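Local coordinates for protein propionate kinase (Francisella tularensis subsp. tularensis, PDB 3KHY) that probably catalyses the reversible, magnesium-dependent transfer of a phosphate group from ATP to a short-chain carboxylate such as acetate or propionate, at residues P159-L162 and T163-N167; G175-H178 and K179-E183; L249-V253 and T254-N258. All coordinates share one frame; numbering follows the deposited sequence.

Contact 1 of 3, residues P159-L162 and T163-N167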
ATOM      1  N   PRO A 159     -14.348   8.531  -1.706  1.00 17.53           N
ATOM      2  CA  PRO A 159     -15.318   9.621  -1.882  1.00 17.53           C
ATOM      3  C   PRO A 159     -14.818  10.953  -1.325  1.00 18.96           C
ATOM      4  O   PRO A 159     -14.251  11.006  -0.236  1.00 16.88           O
ATOM      5  CB  PRO A 159     -16.538   9.141  -1.085  1.00 20.35           C
ATOM      6  CG  PRO A 159     -16.469   7.642  -1.192  1.00 23.18           C
ATOM      7  CD  PRO A 159     -14.979   7.304  -1.182  1.00 13.38           C
ATOM      8  N   TYR A 160     -15.027  12.015  -2.091  1.00 17.00           N
ATOM      9  CA  TYR A 160     -14.709  13.380  -1.670  1.00 19.85           C
ATOM     10  C   TYR A 160     -15.090  13.671  -0.212  1.00 20.55           C
ATOM     11  O   TYR A 160     -14.309  14.247   0.543  1.00 20.45           O
ATOM     12  CB  TYR A 160     -15.433  14.376  -2.596  1.00 19.66           C
ATOM     13  CG  TYR A 160     -15.139  15.821  -2.284  1.00 24.75           C
ATOM     14  CD1 TYR A 160     -15.846  16.500  -1.296  1.00 23.21           C
ATOM     15  CD2 TYR A 160     -14.150  16.510  -2.977  1.00 26.45           C
ATOM     16  CE1 TYR A 160     -15.567  17.824  -1.008  1.00 32.28           C
ATOM     17  CE2 TYR A 160     -13.870  17.833  -2.700  1.00 24.09           C
ATOM     18  CZ  TYR A 160     -14.578  18.484  -1.714  1.00 27.41           C
ATOM     19  OH  TYR A 160     -14.290  19.799  -1.445  1.00 34.07           O
ATOM     20  N   GLU A 161     -16.297  13.282   0.182  1.00 23.31           N
ATOM     21  CA  GLU A 161     -16.787  13.589   1.525  1.00 21.85           C
ATOM     22  C   GLU A 161     -15.983  12.924   2.639  1.00 22.21           C
ATOM     23  O   GLU A 161     -15.816  13.500   3.709  1.00 21.48           O
ATOM     24  CB  GLU A 161     -18.254  13.199   1.665  1.00 31.25           C
ATOM     25  CG  GLU A 161     -18.828  13.513   3.027  1.00 42.39           C
ATOM     26  CD  GLU A 161     -20.344  13.520   3.022  1.00 58.78           C
ATOM     27  OE1 GLU A 161     -20.930  14.619   2.904  1.00 60.03           O
ATOM     28  OE2 GLU A 161     -20.943  12.427   3.127  1.00 63.58           O
ATOM     29  N   LEU A 162     -15.508  11.707   2.398  1.00 20.40           N
ATOM     30  CA  LEU A 162     -14.687  11.024   3.390  1.00 24.56           C
ATOM     31  C   LEU A 162     -13.331  11.713   3.550  1.00 18.86           C
ATOM     32  O   LEU A 162     -12.820  11.866   4.659  1.00 21.43           O
ATOM     33  CB  LEU A 162     -14.518   9.554   3.020  1.00 19.85           C
ATOM     34  CG  LEU A 162     -15.812   8.745   3.164  1.00 22.95           C
ATOM     35  CD1 LEU A 162     -15.576   7.316   2.736  1.00 27.18           C
ATOM     36  CD2 LEU A 162     -16.275   8.785   4.613  1.00 26.50           C
ATOM     37  N   THR A 163     -12.764  12.134   2.428  1.00 16.99           N
ATOM     38  CA  THR A 163     -11.506  12.867   2.420  1.00 19.01           C
ATOM     39  C   THR A 163     -11.615  14.182   3.186  1.00 20.94           C
ATOM     40  O   THR A 163     -10.782  14.481   4.041  1.00 21.83           O
ATOM     41  CB  THR A 163     -11.067  13.157   0.978  1.00 18.31           C
ATOM     42  OG1 THR A 163     -10.859  11.915   0.303  1.00 19.31           O
ATOM     43  CG2 THR A 163      -9.777  13.990   0.941  1.00 17.44           C
ATOM     44  N   HIS A 164     -12.658  14.953   2.885  1.00 20.82           N
ATOM     45  CA  HIS A 164     -12.740  16.338   3.352  1.00 22.63           C
ATOM     46  C   HIS A 164     -13.596  16.559   4.604  1.00 25.43           C
ATOM     47  O   HIS A 164     -13.127  17.143   5.574  1.00 30.50           O
ATOM     48  CB  HIS A 164     -13.153  17.255   2.197  1.00 25.41           C
ATOM     49  CG  HIS A 164     -12.189  17.215   1.051  1.00 27.66           C
ATOM     50  ND1 HIS A 164     -10.969  17.857   1.086  1.00 27.73           N
ATOM     51  CD2 HIS A 164     -12.241  16.571  -0.138  1.00 24.06           C
ATOM     52  CE1 HIS A 164     -10.325  17.637  -0.045  1.00 29.26           C
ATOM     53  NE2 HIS A 164     -11.072  16.852  -0.803  1.00 28.81           N
ATOM     54  N   LYS A 165     -14.833  16.082   4.606  1.00 23.76           N
ATOM     55  CA  LYS A 165     -15.647  16.230   5.809  1.00 23.80           C
ATOM     56  C   LYS A 165     -15.043  15.431   6.961  1.00 27.32           C
ATOM     57  O   LYS A 165     -15.006  15.894   8.094  1.00 27.40           O
ATOM     58  CB  LYS A 165     -17.087  15.782   5.556  1.00 22.98           C
ATOM     59  CG  LYS A 165     -18.024  15.998   6.738  1.00 27.99           C
ATOM     60  CD  LYS A 165     -19.449  15.656   6.339  1.00 37.61           C
ATOM     61  CE  LYS A 165     -20.399  15.772   7.517  1.00 47.59           C
ATOM     62  NZ  LYS A 165     -21.804  15.470   7.108  1.00 53.21           N
ATOM     63  N   HIS A 166     -14.546  14.235   6.663  1.00 23.72           N
ATOM     64  CA  HIS A 166     -14.103  13.345   7.730  1.00 24.46           C
ATOM     65  C   HIS A 166     -12.585  13.216   7.841  1.00 23.64           C
ATOM     66  O   HIS A 166     -12.082  12.444   8.655  1.00 23.99           O
ATOM     67  CB  HIS A 166     -14.798  11.982   7.614  1.00 21.53           C
ATOM     68  CG  HIS A 166     -16.291  12.070   7.714  1.00 25.45           C
ATOM     69  ND1 HIS A 166     -17.127  11.912   6.625  1.00 28.60           N
ATOM     70  CD2 HIS A 166     -17.097  12.348   8.766  1.00 22.94           C
ATOM     71  CE1 HIS A 166     -18.382  12.057   7.008  1.00 30.30           C
ATOM     72  NE2 HIS A 166     -18.393  12.326   8.300  1.00 25.27           N
ATOM     73  N   ASN A 167     -11.867  13.990   7.029  1.00 23.19           N
ATOM     74  CA  ASN A 167     -10.426  14.150   7.201  1.00 21.94           C
ATOM     75  C   ASN A 167      -9.631  12.851   7.043  1.00 18.16           C
ATOM     76  O   ASN A 167      -8.575  12.683   7.656  1.00 20.01           O
ATOM     77  CB  ASN A 167     -10.148  14.769   8.572  1.00 21.82           C
ATOM     78  CG  ASN A 167     -10.889  16.083   8.766  1.00 31.50           C
ATOM     79  OD1 ASN A 167     -10.737  17.013   7.973  1.00 30.26           O
ATOM     80  ND2 ASN A 167     -11.707  16.158   9.808  1.00 28.34           N
TER

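Contact 2 of 3, residues G175-H178 and K179-E183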
ATOM      1  N   GLY A 175       7.211  11.889  12.452  1.00 16.95           N
ATOM      2  CA  GLY A 175       7.575  13.158  11.835  1.00 14.66           C
ATOM      3  C   GLY A 175       8.733  13.868  12.515  1.00 19.41           C
ATOM      4  O   GLY A 175       9.584  14.454  11.853  1.00 18.93           O
ATOM      5  N   THR A 176       8.777  13.808  13.841  1.00 14.97           N
ATOM      6  CA  THR A 176       9.829  14.488  14.589  1.00 15.48           C
ATOM      7  C   THR A 176      11.189  13.818  14.357  1.00 18.81           C
ATOM      8  O   THR A 176      12.212  14.488  14.313  1.00 18.40           O
ATOM      9  CB  THR A 176       9.465  14.565  16.086  1.00 21.65           C
ATOM     10  OG1 THR A 176       8.265  15.346  16.226  1.00 21.74           O
ATOM     11  CG2 THR A 176      10.579  15.213  16.886  1.00 25.56           C
ATOM     12  N   SER A 177      11.198  12.499  14.167  1.00 17.67           N
ATOM     13  CA  SER A 177      12.447  11.800  13.879  1.00 15.23           C
ATOM     14  C   SER A 177      12.896  12.062  12.432  1.00 15.51           C
ATOM     15  O   SER A 177      14.066  12.337  12.182  1.00 17.17           O
ATOM     16  CB  SER A 177      12.299  10.305  14.159  1.00 13.54           C
ATOM     17  OG  SER A 177      13.443   9.582  13.721  1.00 14.43           O
ATOM     18  N   HIS A 178      11.968  11.982  11.478  1.00 11.08           N
ATOM     19  CA  HIS A 178      12.303  12.288  10.089  1.00 13.52           C
ATOM     20  C   HIS A 178      12.824  13.712   9.909  1.00 16.51           C
ATOM     21  O   HIS A 178      13.761  13.950   9.155  1.00 13.00           O
ATOM     22  CB  HIS A 178      11.110  12.017   9.163  1.00 12.86           C
ATOM     23  CG  HIS A 178      10.808  10.559   9.018  1.00 11.93           C
ATOM     24  ND1 HIS A 178      11.697   9.677   8.448  1.00 10.28           N
ATOM     25  CD2 HIS A 178       9.734   9.824   9.391  1.00 14.28           C
ATOM     26  CE1 HIS A 178      11.186   8.457   8.474  1.00 12.92           C
ATOM     27  NE2 HIS A 178       9.995   8.518   9.042  1.00 14.43           N
ATOM     28  N   LYS A 179      12.238  14.653  10.634  1.00 10.39           N
ATOM     29  CA  LYS A 179      12.715  16.032  10.590  1.00 14.11           C
ATOM     30  C   LYS A 179      14.115  16.193  11.187  1.00 17.16           C
ATOM     31  O   LYS A 179      15.010  16.763  10.566  1.00 19.00           O
ATOM     32  CB  LYS A 179      11.732  16.946  11.323  1.00 16.14           C
ATOM     33  CG  LYS A 179      12.034  18.437  11.162  1.00 20.57           C
ATOM     34  CD  LYS A 179      10.889  19.285  11.693  1.00 24.35           C
ATOM     35  CE  LYS A 179      11.058  20.754  11.312  1.00 32.65           C
ATOM     36  NZ  LYS A 179      11.727  21.479  12.412  1.00 44.69           N
ATOM     37  N   TYR A 180      14.298  15.698  12.404  1.00 16.27           N
ATOM     38  CA  TYR A 180      15.596  15.766  13.056  1.00 18.21           C
ATOM     39  C   TYR A 180      16.672  15.094  12.199  1.00 17.86           C
ATOM     40  O   TYR A 180      17.735  15.657  11.978  1.00 15.49           O
ATOM     41  CB  TYR A 180      15.549  15.135  14.452  1.00 18.19           C
ATOM     42  CG  TYR A 180      16.913  15.061  15.091  1.00 18.88           C
ATOM     43  CD1 TYR A 180      17.435  16.157  15.773  1.00 22.69           C
ATOM     44  CD2 TYR A 180      17.696  13.922  14.975  1.00 21.39           C
ATOM     45  CE1 TYR A 180      18.687  16.112  16.339  1.00 23.87           C
ATOM     46  CE2 TYR A 180      18.964  13.863  15.544  1.00 17.75           C
ATOM     47  CZ  TYR A 180      19.449  14.966  16.220  1.00 19.35           C
ATOM     48  OH  TYR A 180      20.700  14.926  16.775  1.00 24.95           O
ATOM     49  N   VAL A 181      16.404  13.890  11.708  1.00 13.04           N
ATOM     50  CA  VAL A 181      17.436  13.147  10.969  1.00 15.29           C
ATOM     51  C   VAL A 181      17.768  13.800   9.615  1.00 17.87           C
ATOM     52  O   VAL A 181      18.931  13.868   9.209  1.00 17.08           O
ATOM     53  CB  VAL A 181      17.054  11.650  10.812  1.00 17.16           C
ATOM     54  CG1 VAL A 181      17.945  10.960   9.788  1.00 15.35           C
ATOM     55  CG2 VAL A 181      17.179  10.944  12.163  1.00 14.91           C
ATOM     56  N   SER A 182      16.752  14.291   8.913  1.00 17.45           N
ATOM     57  CA  SER A 182      17.016  14.943   7.648  1.00 16.95           C
ATOM     58  C   SER A 182      17.761  16.251   7.907  1.00 20.60           C
ATOM     59  O   SER A 182      18.614  16.632   7.119  1.00 20.73           O
ATOM     60  CB  SER A 182      15.738  15.154   6.821  1.00 17.26           C
ATOM     61  OG  SER A 182      14.791  15.944   7.515  1.00 16.67           O
ATOM     62  N   GLU A 183      17.467  16.922   9.017  1.00 14.85           N
ATOM     63  CA  GLU A 183      18.262  18.097   9.392  1.00 24.10           C
ATOM     64  C   GLU A 183      19.727  17.754   9.638  1.00 21.89           C
ATOM     65  O   GLU A 183      20.607  18.505   9.233  1.00 20.21           O
ATOM     66  CB  GLU A 183      17.683  18.831  10.603  1.00 21.48           C
ATOM     67  CG  GLU A 183      16.426  19.601  10.260  1.00 26.07           C
ATOM     68  CD  GLU A 183      15.910  20.438  11.407  1.00 30.30           C
ATOM     69  OE1 GLU A 183      16.534  20.436  12.497  1.00 34.38           O
ATOM     70  OE2 GLU A 183      14.871  21.094  11.214  1.00 30.38           O
TER

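Contact 3 of 3, residues L249-V253 and T254-N258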
ATOM      1  N   LEU A 249     -14.721 -15.823   9.629  1.00 24.24           N
ATOM      2  CA  LEU A 249     -14.342 -16.173  10.990  1.00 26.41           C
ATOM      3  C   LEU A 249     -15.220 -15.471  12.022  1.00 27.76           C
ATOM      4  O   LEU A 249     -15.239 -15.855  13.186  1.00 32.38           O
ATOM      5  CB  LEU A 249     -12.878 -15.811  11.240  1.00 33.13           C
ATOM      6  CG  LEU A 249     -11.786 -16.651  10.575  1.00 39.38           C
ATOM      7  CD1 LEU A 249     -11.928 -16.687   9.067  1.00 45.13           C
ATOM      8  CD2 LEU A 249     -10.424 -16.108  10.964  1.00 36.42           C
ATOM      9  N   GLY A 250     -15.925 -14.427  11.596  1.00 30.30           N
ATOM     10  CA  GLY A 250     -16.851 -13.724  12.469  1.00 32.38           C
ATOM     11  C   GLY A 250     -16.245 -12.737  13.455  1.00 35.40           C
ATOM     12  O   GLY A 250     -16.896 -12.372  14.435  1.00 32.74           O
ATOM     13  N   TRP A 251     -15.009 -12.298  13.210  1.00 26.77           N
ATOM     14  CA  TRP A 251     -14.381 -11.286  14.058  1.00 29.52           C
ATOM     15  C   TRP A 251     -15.000  -9.909  13.853  1.00 29.54           C
ATOM     16  O   TRP A 251     -15.506  -9.606  12.781  1.00 24.17           O
ATOM     17  CB  TRP A 251     -12.889 -11.164  13.754  1.00 24.82           C
ATOM     18  CG  TRP A 251     -12.057 -12.381  14.038  1.00 28.21           C
ATOM     19  CD1 TRP A 251     -12.496 -13.647  14.307  1.00 32.06           C
ATOM     20  CD2 TRP A 251     -10.630 -12.443  14.043  1.00 29.20           C
ATOM     21  NE1 TRP A 251     -11.427 -14.490  14.489  1.00 32.73           N
ATOM     22  CE2 TRP A 251     -10.269 -13.774  14.330  1.00 33.01           C
ATOM     23  CE3 TRP A 251      -9.621 -11.498  13.836  1.00 28.83           C
ATOM     24  CZ2 TRP A 251      -8.940 -14.183  14.419  1.00 34.37           C
ATOM     25  CZ3 TRP A 251      -8.298 -11.906  13.923  1.00 25.37           C
ATOM     26  CH2 TRP A 251      -7.971 -13.235  14.211  1.00 32.51           C
ATOM     27  N   SER A 252     -14.925  -9.068  14.881  1.00 29.03           N
ATOM     28  CA  SER A 252     -15.351  -7.674  14.787  1.00 26.60           C
ATOM     29  C   SER A 252     -14.255  -6.799  14.188  1.00 25.52           C
ATOM     30  O   SER A 252     -13.078  -7.184  14.178  1.00 24.38           O
ATOM     31  CB  SER A 252     -15.674  -7.136  16.179  1.00 30.85           C
ATOM     32  OG  SER A 252     -14.486  -7.010  16.948  1.00 28.17           O
ATOM     33  N   VAL A 253     -14.640  -5.618  13.711  1.00 24.63           N
ATOM     34  CA  VAL A 253     -13.681  -4.633  13.224  1.00 30.69           C
ATOM     35  C   VAL A 253     -12.610  -4.370  14.278  1.00 25.51           C
ATOM     36  O   VAL A 253     -11.430  -4.247  13.962  1.00 22.34           O
ATOM     37  CB  VAL A 253     -14.345  -3.283  12.886  1.00 36.65           C
ATOM     38  CG1 VAL A 253     -13.293  -2.272  12.444  1.00 32.09           C
ATOM     39  CG2 VAL A 253     -15.381  -3.451  11.813  1.00 44.67           C
ATOM     40  N   THR A 254     -13.033  -4.287  15.536  1.00 22.26           N
ATOM     41  CA  THR A 254     -12.113  -4.024  16.634  1.00 25.02           C
ATOM     42  C   THR A 254     -11.118  -5.162  16.804  1.00 25.48           C
ATOM     43  O   THR A 254      -9.924  -4.932  17.019  1.00 24.35           O
ATOM     44  CB  THR A 254     -12.889  -3.811  17.956  1.00 32.90           C
ATOM     45  OG1 THR A 254     -13.685  -2.626  17.851  1.00 34.30           O
ATOM     46  CG2 THR A 254     -11.935  -3.671  19.125  1.00 39.52           C
ATOM     47  N   GLU A 255     -11.610  -6.394  16.717  1.00 21.40           N
ATOM     48  CA  GLU A 255     -10.740  -7.555  16.857  1.00 21.55           C
ATOM     49  C   GLU A 255      -9.775  -7.657  15.678  1.00 17.33           C
ATOM     50  O   GLU A 255      -8.610  -7.981  15.849  1.00 20.50           O
ATOM     51  CB  GLU A 255     -11.565  -8.837  16.987  1.00 24.25           C
ATOM     52  CG  GLU A 255     -12.286  -8.959  18.327  1.00 28.04           C
ATOM     53  CD  GLU A 255     -13.374 -10.020  18.324  1.00 39.59           C
ATOM     54  OE1 GLU A 255     -13.933 -10.317  17.244  1.00 37.13           O
ATOM     55  OE2 GLU A 255     -13.677 -10.549  19.412  1.00 46.01           O
ATOM     56  N   ILE A 256     -10.264  -7.392  14.478  1.00 20.06           N
ATOM     57  CA  ILE A 256      -9.399  -7.450  13.304  1.00 19.30           C
ATOM     58  C   ILE A 256      -8.321  -6.370  13.399  1.00 17.64           C
ATOM     59  O   ILE A 256      -7.167  -6.627  13.126  1.00 17.04           O
ATOM     60  CB  ILE A 256     -10.184  -7.282  11.990  1.00 15.99           C
ATOM     61  CG1 ILE A 256     -11.220  -8.400  11.857  1.00 16.99           C
ATOM     62  CG2 ILE A 256      -9.220  -7.319  10.789  1.00 14.36           C
ATOM     63  CD1 ILE A 256     -12.242  -8.156  10.773  1.00 20.63           C
ATOM     64  N   THR A 257      -8.708  -5.169  13.803  1.00 17.67           N
ATOM     65  CA  THR A 257      -7.767  -4.061  13.884  1.00 17.72           C
ATOM     66  C   THR A 257      -6.735  -4.316  14.979  1.00 21.63           C
ATOM     67  O   THR A 257      -5.544  -4.013  14.815  1.00 19.28           O
ATOM     68  CB  THR A 257      -8.488  -2.722  14.157  1.00 19.64           C
ATOM     69  OG1 THR A 257      -9.424  -2.450  13.105  1.00 20.61           O
ATOM     70  CG2 THR A 257      -7.481  -1.569  14.240  1.00 20.39           C
ATOM     71  N   ASN A 258      -7.187  -4.875  16.099  1.00 20.42           N
ATOM     72  CA  ASN A 258      -6.268  -5.234  17.175  1.00 21.85           C
ATOM     73  C   ASN A 258      -5.250  -6.261  16.700  1.00 21.22           C
ATOM     74  O   ASN A 258      -4.070  -6.178  17.027  1.00 20.53           O
ATOM     75  CB  ASN A 258      -7.019  -5.781  18.387  1.00 27.07           C
ATOM     76  CG  ASN A 258      -6.079  -6.249  19.475  1.00 41.69           C
ATOM     77  OD1 ASN A 258      -5.868  -7.451  19.658  1.00 48.09           O
ATOM     78  ND2 ASN A 258      -5.479  -5.297  20.187  1.00 38.12           N
TER

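Contact 1 of 3, residues P159-L162 and T163-N167
T163 sends its backbone N to P159 O, at the N-cap position, over 3.3 Å with an N-H...O angle of 167°, which closes the first turn. H164 follows the same i to i+4 pattern, its N lying 3.0 Å from Y160 O, and adds a ring contact. With CG anti to its carbonyl carbon (chi1 -60°), the imidazole swings back along the helix; it and the tyrosine side chain cross at about a right angle, though their ring planes differ by only 37°, an oblique pairing. H164 CD2 lies over the centre of one face of the phenol ring, 3.3 Å from Y160 CE2. Y160 OH in turn lies above one imidazole face, toward its rim, and T163 CG2 over the centre of the opposite face.

This is the short helix 160-164, which packs against the second subunit of the homodimer: Y160 on L288 and L162 on M259, both of that subunit.

K165 runs alongside E161, both chains extended and pointing the same way. The contact is aliphatic, E161 CG to K165 CB at 3.8 Å. K165 NZ and E161 OE1, 4.4 Å apart, are too far for a salt bridge. The backbone N of K165 gives only a weak bond to E161 O. H166 N reaches that same oxygen, 3.3 Å from E161 O, so the turn widens to an i to i+5 bond. The H166 imidazole brings ND1 to 3.8 Å from L162 CD2. N167 breaks the helical course with a positive phi.

Contact 2 of 3, residues G175-H178 and K179-E183
The opening turns of helix 175-188 form a buried element directly after H174, a predicted transition-state stabiliser. Four backbone bonds step through them: K179 N to G175 O, Y180 N to T176 O, V181 N to S177 O and S182 N to H178 O. The V181 N to S177 O bond is the shortest at 2.8 Å, with an N-H...O angle of 165°.

Side-chain evidence centres on three residues. V181 turns CG2 beside its own backbone N (chi1 of CG1 167°), which lays that methyl 3.4 Å from S177 O. S182 OG, at chi1 59°, folds back over the helix, 2.8 Å from H178 O and 3.2 Å from K179 O; its single proton cannot be assigned between them. K179 rests CB 3.3 Å from G175 O, then extends away and bends at its last torsion; NZ is modelled in salt bridges with E379 and, weakly, E183, but its position is doubtful.

The polar ends of S177 and H178 are satisfied by neighbouring strands and loops: S177 OG bonds to H200 ND1 and T370 OG1, and H178 NE2 to S206 OG. H200 is a predicted ATP-binding residue and E372, touched by S177, a predicted magnesium ligand. A helix packed on both strand 196-201 and helix 372-382 in this way is consistent with the nucleotide-binding core of the actin-like ATPase fold.

Contact 3 of 3, residues L249-V253 and T254-N258
S252 and E255 exchange bonds in both directions. S252 OG accepts from E255 N at 3.0 Å, and S252 N donates to E255 OE1 at 2.9 Å along a nearly straight path of 170°. That oxygen is met on its anti side, 25° out of the carboxylate plane. The glutamate reaches back because its CG is anti to its own carbonyl carbon (chi1 -71°), with the chain extended from there, and CG itself passes 3.2 Å from S252 OG.

Around this pair the first turn closes through I256 N to S252 O, 2.8 Å. One residue further, V253 O takes two donors from opposite faces of its plane: T257 N at 2.9 Å and T257 OG1 at 2.8 Å.

On the flank of the turn, W251 CB meets I256 CG1 at 3.7 Å, and the ring brings its edge to the same branch. L249 CD2 lies over one ring face, while I245 of helix 241-249 touches both W251 and I256, and F242 touches I256. V253 packs on V253 of the second subunit. Reciprocal serine-glutamate bonds together with an apolar pair spanning the N-cap define a capping box with a hydrophobic staple, here starting helix 253-262.

Along the chain the three contacts run strictly in series; each spans only a turn or two of helix, so none nests in or crosses another and none closes a long loop. Contact 1 spans helix 160-164 from N-cap to exit, contact 2 begins the next helix, 175-188, and contact 3 turns from helix 241-249 into helix 253-262. Nearest atoms lie about 17 Å apart between contacts 1 and 2, about 14 Å between 1 and 3, and about 20 Å between 2 and 3. Contact 2 is near the predicted nucleotide site, whereas 1 and 3 face the second subunit. There they meet across the dimer: H166 of one chain packs on L249 of the other.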